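Local structure of metal cation efflux system protein CzcD (Cupriavidus metallidurans, 6VD9) at residues A6-Q11 and H22-W27; M59-D62 and I66-V69. The protein binds and probably exports zinc from the cytoplasm, also regulating the Czc system to give cobalt, zinc and cadmium resistance. All blocks are in the same frame, centred on the assembly; numbering follows the deposited sequence. Where two conformers were deposited one is given.

Contact 1. Residues A6-Q11 and H22-W27. With NI (nickel (II) ion), chain E.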
loop_
_atom_site.group_PDB
_atom_site.type_symbol
_atom_site.label_atom_id
_atom_site.label_comp_id
_atom_site.label_asym_id
_atom_site.label_seq_id
_atom_site.Cartn_x
_atom_site.Cartn_y
_atom_site.Cartn_z
ATOM N N ALA A 6 7.897 2.683 -18.253
ATOM C CA ALA A 6 9.323 3.042 -18.015
ATOM C C ALA A 6 9.457 4.337 -17.224
ATOM O O ALA A 6 10.310 4.384 -16.372
ATOM C CB ALA A 6 10.100 3.135 -19.302
ATOM N N GLU A 7 8.687 5.375 -17.574
ATOM C CA GLU A 7 8.746 6.673 -16.900
ATOM C C GLU A 7 8.246 6.425 -15.485
ATOM O O GLU A 7 8.791 7.051 -14.623
ATOM C CB GLU A 7 7.897 7.745 -17.587
ATOM C CG GLU A 7 8.617 8.551 -18.655
ATOM C CD GLU A 7 9.993 9.049 -18.280
ATOM O OE1 GLU A 7 10.092 9.814 -17.311
ATOM O OE2 GLU A 7 10.954 8.641 -18.953
ATOM N N VAL A 8 7.206 5.606 -15.304
ATOM C CA VAL A 8 6.636 5.360 -13.943
ATOM C C VAL A 8 7.760 4.760 -13.087
ATOM O O VAL A 8 8.046 5.303 -12.034
ATOM C CB VAL A 8 5.368 4.485 -13.962
ATOM C CG1 VAL A 8 4.891 4.173 -12.551
ATOM C CG2 VAL A 8 4.254 5.125 -14.794
ATOM N N GLU A 9 8.420 3.712 -13.575
ATOM C CA GLU A 9 9.570 3.071 -12.867
ATOM C C GLU A 9 10.646 4.115 -12.564
ATOM O O GLU A 9 11.116 4.200 -11.408
ATOM C CB GLU A 9 10.130 1.916 -13.715
ATOM C CG GLU A 9 9.109 0.824 -14.000
ATOM C CD GLU A 9 9.562 -0.085 -15.127
ATOM O OE1 GLU A 9 10.415 0.373 -15.927
ATOM O OE2 GLU A 9 9.100 -1.234 -15.157
ATOM N N LYS A 10 11.067 4.883 -13.563
ATOM C CA LYS A 10 12.121 5.917 -13.398
ATOM C C LYS A 10 11.664 6.879 -12.316
ATOM O O LYS A 10 12.462 7.243 -11.458
ATOM C CB LYS A 10 12.386 6.636 -14.731
ATOM C CG LYS A 10 13.338 7.829 -14.675
ATOM C CD LYS A 10 13.832 8.367 -16.058
ATOM C CE LYS A 10 14.820 9.509 -15.874
ATOM N NZ LYS A 10 15.288 10.137 -17.136
ATOM N N GLN A 11 10.410 7.324 -12.359
ATOM C CA GLN A 11 9.987 8.388 -11.427
ATOM C C GLN A 11 9.907 7.831 -10.000
ATOM O O GLN A 11 10.135 8.627 -9.070
ATOM C CB GLN A 11 8.685 9.041 -11.887
ATOM C CG GLN A 11 8.863 9.826 -13.174
ATOM C CD GLN A 11 9.968 10.847 -13.055
ATOM O OE1 GLN A 11 10.123 11.511 -12.032
ATOM N NE2 GLN A 11 10.753 10.956 -14.115
ATOM N N HIS A 22 9.205 -3.426 -6.168
ATOM C CA HIS A 22 8.859 -4.667 -6.903
ATOM C C HIS A 22 7.348 -4.735 -6.937
ATOM O O HIS A 22 6.691 -3.916 -6.227
ATOM C CB HIS A 22 9.505 -5.881 -6.231
ATOM C CG HIS A 22 9.190 -6.005 -4.786
ATOM N ND1 HIS A 22 9.946 -5.357 -3.787
ATOM C CD2 HIS A 22 8.246 -6.717 -4.141
ATOM C CE1 HIS A 22 9.437 -5.663 -2.611
ATOM N NE2 HIS A 22 8.416 -6.484 -2.795
ATOM N N ASP A 23 6.833 -5.717 -7.667
ATOM C CA ASP A 23 5.375 -6.025 -7.742
ATOM C C ASP A 23 4.600 -4.741 -8.114
ATOM O O ASP A 23 3.539 -4.480 -7.489
ATOM C CB ASP A 23 4.843 -6.608 -6.425
ATOM C CG ASP A 23 5.494 -7.901 -5.926
ATOM O OD1 ASP A 23 6.396 -8.378 -6.570
ATOM O OD2 ASP A 23 5.099 -8.380 -4.845
ATOM N N LEU A 24 5.105 -3.958 -9.072
ATOM C CA LEU A 24 4.375 -2.803 -9.637
ATOM C C LEU A 24 3.300 -3.372 -10.548
ATOM O O LEU A 24 3.664 -4.146 -11.484
ATOM C CB LEU A 24 5.320 -1.871 -10.408
ATOM C CG LEU A 24 4.683 -0.715 -11.152
ATOM C CD1 LEU A 24 3.957 0.249 -10.173
ATOM C CD2 LEU A 24 5.752 0.068 -11.893
ATOM N N HIS A 25 2.057 -3.049 -10.282
ATOM C CA HIS A 25 0.914 -3.403 -11.166
ATOM C C HIS A 25 0.111 -2.158 -11.511
ATOM O O HIS A 25 -0.208 -1.352 -10.622
ATOM C CB HIS A 25 0.027 -4.484 -10.550
ATOM C CG HIS A 25 0.757 -5.707 -10.124
ATOM N ND1 HIS A 25 1.064 -6.739 -10.997
ATOM C CD2 HIS A 25 1.160 -6.117 -8.901
ATOM C CE1 HIS A 25 1.676 -7.697 -10.332
ATOM N NE2 HIS A 25 1.719 -7.357 -9.051
ATOM N N ILE A 26 -0.187 -1.992 -12.794
ATOM C CA ILE A 26 -0.929 -0.797 -13.272
ATOM C C ILE A 26 -1.937 -1.341 -14.281
ATOM O O ILE A 26 -1.534 -2.056 -15.233
ATOM C CB ILE A 26 -0.028 0.312 -13.860
ATOM C CG1 ILE A 26 1.116 0.769 -12.955
ATOM C CG2 ILE A 26 -0.883 1.513 -14.242
ATOM C CD1 ILE A 26 1.973 1.850 -13.597
ATOM N N TRP A 27 -3.205 -1.171 -13.961
ATOM C CA TRP A 27 -4.306 -1.760 -14.750
ATOM C C TRP A 27 -5.457 -0.762 -14.801
ATOM O O TRP A 27 -5.464 0.161 -13.983
ATOM C CB TRP A 27 -4.721 -3.098 -14.155
ATOM C CG TRP A 27 -5.534 -3.076 -12.900
ATOM C CD1 TRP A 27 -6.877 -3.307 -12.805
ATOM C CD2 TRP A 27 -5.060 -2.916 -11.546
ATOM N NE1 TRP A 27 -7.281 -3.284 -11.495
ATOM C CE2 TRP A 27 -6.187 -3.044 -10.698
ATOM C CE3 TRP A 27 -3.805 -2.670 -10.964
ATOM C CZ2 TRP A 27 -6.098 -2.939 -9.310
ATOM C CZ3 TRP A 27 -3.713 -2.575 -9.590
ATOM C CH2 TRP A 27 -4.846 -2.712 -8.776
HETATM NI NI NI E . 6.926 -7.041 -1.103
HETATM O O HOH W 1 6.065 -8.897 -2.531
HETATM O O HOH W 2 6.070 -7.777 0.419
HETATM O O HOH W 3 8.659 -8.252 -0.312
#
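Glu9 and Leu24 mark the closest backbone approach of helix segment 6-11 and strand segment 22-27, their CA atoms lying 8.5 Å apart. The two axes run 11.0 Å from each other at 137°, nearer antiparallel than parallel, and no hydrogen bond joins the segments: contact rests on a few aliphatic groups offered by both. Val8 and Ile26 reach for each other tip to tip, CG1 of Val8 resting 3.9 Å from CD1 of Ile26. CG1 of Val8, anti to its own nitrogen (chi1 175°), faces the strand; CG2 of Val8 also borders the same Ile26 methyl. One step along, the aliphatic CG of Glu9 passes slantwise over CD2 of Leu24 at 4.0 Å, leaving the carboxylate beyond the meeting point. Phe64 adds cover to Val8, while Leu36 and Val38 touch Leu24 from the neighbouring strand.

At the beginning of 22-27, polar chemistry takes over. His22 NE2 binds the nickel ion at 2.3 Å, joined by Glu74 OE2 and three waters. One of these, water 1, lies in the plane of the imidazole at its edge and donates to Asp23 OD2 over 2.6 Å, making Asp23 a second-shell partner that helps position a metal-bound water. His39, whose ring meets that of His22 at about 45°, also belongs to the metal site. A helix lying on a sheet in the order helix-strand-strand-helix-strand is characteristic of the ferredoxin-like C-terminal domain, probably cytoplasmic here, of cation diffusion facilitators.

Contact 2. Residues M59-D62 and I66-V69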
loop_
_atom_site.group_PDB
_atom_site.type_symbol
_atom_site.label_atom_id
_atom_site.label_comp_id
_atom_site.label_asym_id
_atom_site.label_seq_id
_atom_site.Cartn_x
_atom_site.Cartn_y
_atom_site.Cartn_z
ATOM N N MET A 59 3.451 12.806 -7.372
ATOM C CA MET A 59 4.122 12.543 -8.665
ATOM C C MET A 59 3.205 11.679 -9.533
ATOM O O MET A 59 3.132 11.900 -10.764
ATOM C CB MET A 59 5.492 11.889 -8.430
ATOM C CG MET A 59 6.135 11.376 -9.689
ATOM S SD MET A 59 5.593 9.735 -10.134
ATOM C CE MET A 59 6.303 8.749 -8.807
ATOM N N LEU A 60 2.514 10.688 -8.956
ATOM C CA LEU A 60 1.716 9.733 -9.767
ATOM C C LEU A 60 0.488 10.455 -10.338
ATOM O O LEU A 60 0.113 10.181 -11.489
ATOM C CB LEU A 60 1.338 8.538 -8.897
ATOM C CG LEU A 60 2.518 7.628 -8.558
ATOM C CD1 LEU A 60 2.117 6.649 -7.469
ATOM C CD2 LEU A 60 3.008 6.909 -9.813
ATOM N N ALA A 61 -0.048 11.383 -9.568
ATOM C CA ALA A 61 -1.211 12.204 -9.983
ATOM C C ALA A 61 -0.752 13.165 -11.085
ATOM O O ALA A 61 -1.354 13.135 -12.163
ATOM C CB ALA A 61 -1.800 12.905 -8.812
ATOM N N ASP A 62 0.341 13.886 -10.853
ATOM C CA ASP A 62 0.783 15.010 -11.726
ATOM C C ASP A 62 1.339 14.491 -13.048
ATOM O O ASP A 62 1.022 15.075 -14.114
ATOM C CB ASP A 62 1.845 15.863 -11.046
ATOM C CG ASP A 62 1.304 16.639 -9.868
ATOM O OD1 ASP A 62 0.113 17.004 -9.918
ATOM O OD2 ASP A 62 2.063 16.837 -8.897
ATOM N N ILE A 66 -2.586 9.211 -12.293
ATOM C CA ILE A 66 -2.938 7.990 -11.509
ATOM C C ILE A 66 -3.294 8.436 -10.096
ATOM O O ILE A 66 -2.413 8.978 -9.388
ATOM C CB ILE A 66 -1.802 6.952 -11.527
ATOM C CG1 ILE A 66 -1.438 6.564 -12.959
ATOM C CG2 ILE A 66 -2.186 5.740 -10.687
ATOM C CD1 ILE A 66 -0.321 5.535 -13.077
ATOM N N THR A 67 -4.547 8.269 -9.706
ATOM C CA THR A 67 -5.042 8.747 -8.390
ATOM C C THR A 67 -5.641 7.598 -7.570
ATOM O O THR A 67 -6.140 7.898 -6.464
ATOM C CB THR A 67 -6.053 9.887 -8.549
ATOM O OG1 THR A 67 -7.190 9.356 -9.222
ATOM C CG2 THR A 67 -5.512 11.066 -9.321
ATOM N N HIS A 68 -5.658 6.364 -8.095
ATOM C CA HIS A 68 -6.113 5.156 -7.359
ATOM C C HIS A 68 -4.848 4.356 -7.055
ATOM O O HIS A 68 -4.410 3.634 -7.954
ATOM C CB HIS A 68 -7.119 4.339 -8.177
ATOM C CG HIS A 68 -8.479 4.944 -8.234
ATOM N ND1 HIS A 68 -8.796 5.972 -9.115
ATOM C CD2 HIS A 68 -9.593 4.688 -7.519
ATOM C CE1 HIS A 68 -10.052 6.336 -8.928
ATOM N NE2 HIS A 68 -10.573 5.561 -7.951
ATOM N N VAL A 69 -4.255 4.591 -5.895
ATOM C CA VAL A 69 -2.899 4.080 -5.539
ATOM C C VAL A 69 -2.920 3.318 -4.211
ATOM O O VAL A 69 -3.570 3.752 -3.250
ATOM C CB VAL A 69 -1.930 5.271 -5.513
ATOM C CG1 VAL A 69 -0.611 4.967 -4.846
ATOM C CG2 VAL A 69 -1.706 5.815 -6.912
#
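Ile66 N donates to Leu60 O over 3.0 Å, linking the chain just beyond helix 53-64 back to its last turns. This is the return leg of a beta-alpha-beta crossover: strand 34-42 leads through the helix to strand 68-74, which lies parallel to it in the sheet. The bond is nearly straight at the hydrogen (166°), yet the donor sits 42° above the carbonyl plane and so uses no lone pair head-on. It gives the N-H of buried Ile66 a partner. Nearby, Ile66 O lies 3.5 Å from Ala61 CA, where a weak, bent CA-H...O contact accompanies the close approach of this carbonyl to the helix.

Side chains extend the seam on both flanks of this bond. Ile66 turns its side chain onto Ala34 and Leu36 of the adjoining strand, and Leu60 also touches Leu36. Val69 continues into the dimer interface, where its carbonyl oxygen is hydrogen-bonded to His39 NE2 of the second subunit. On the outer flank CB of Ala61 meets CG2 of Thr67 at 4.2 Å; on the inner one Leu60, with CG swung to the side of its own backbone nitrogen (chi1 -71°), meets Val69 at a slant, its CD1 touching both methyls of that residue, CG2 at 4.0 Å and CG1 at 4.1 Å.

Overall arrangement
From the N terminus, helix 5-13 is followed by strand 18-28, and contact 1 closes the short connection between them by laying the helix back on the strand. The chain then returns through strand 34-42 and helix 53-64 before contact 2 closes the tight turn into strand 68-74. The two contacts therefore follow in series, neither nested nor crossed, with centres about 12 Å apart. Both reach one sheet, at its two outermost strands within the chain, and strand 34-42 lies between. They also meet directly: Gln11 CB packs 3.6 Å from Met59 SD, joining the helices, and Ile26 CG2 lies 4.2 Å from Ile66 CD1.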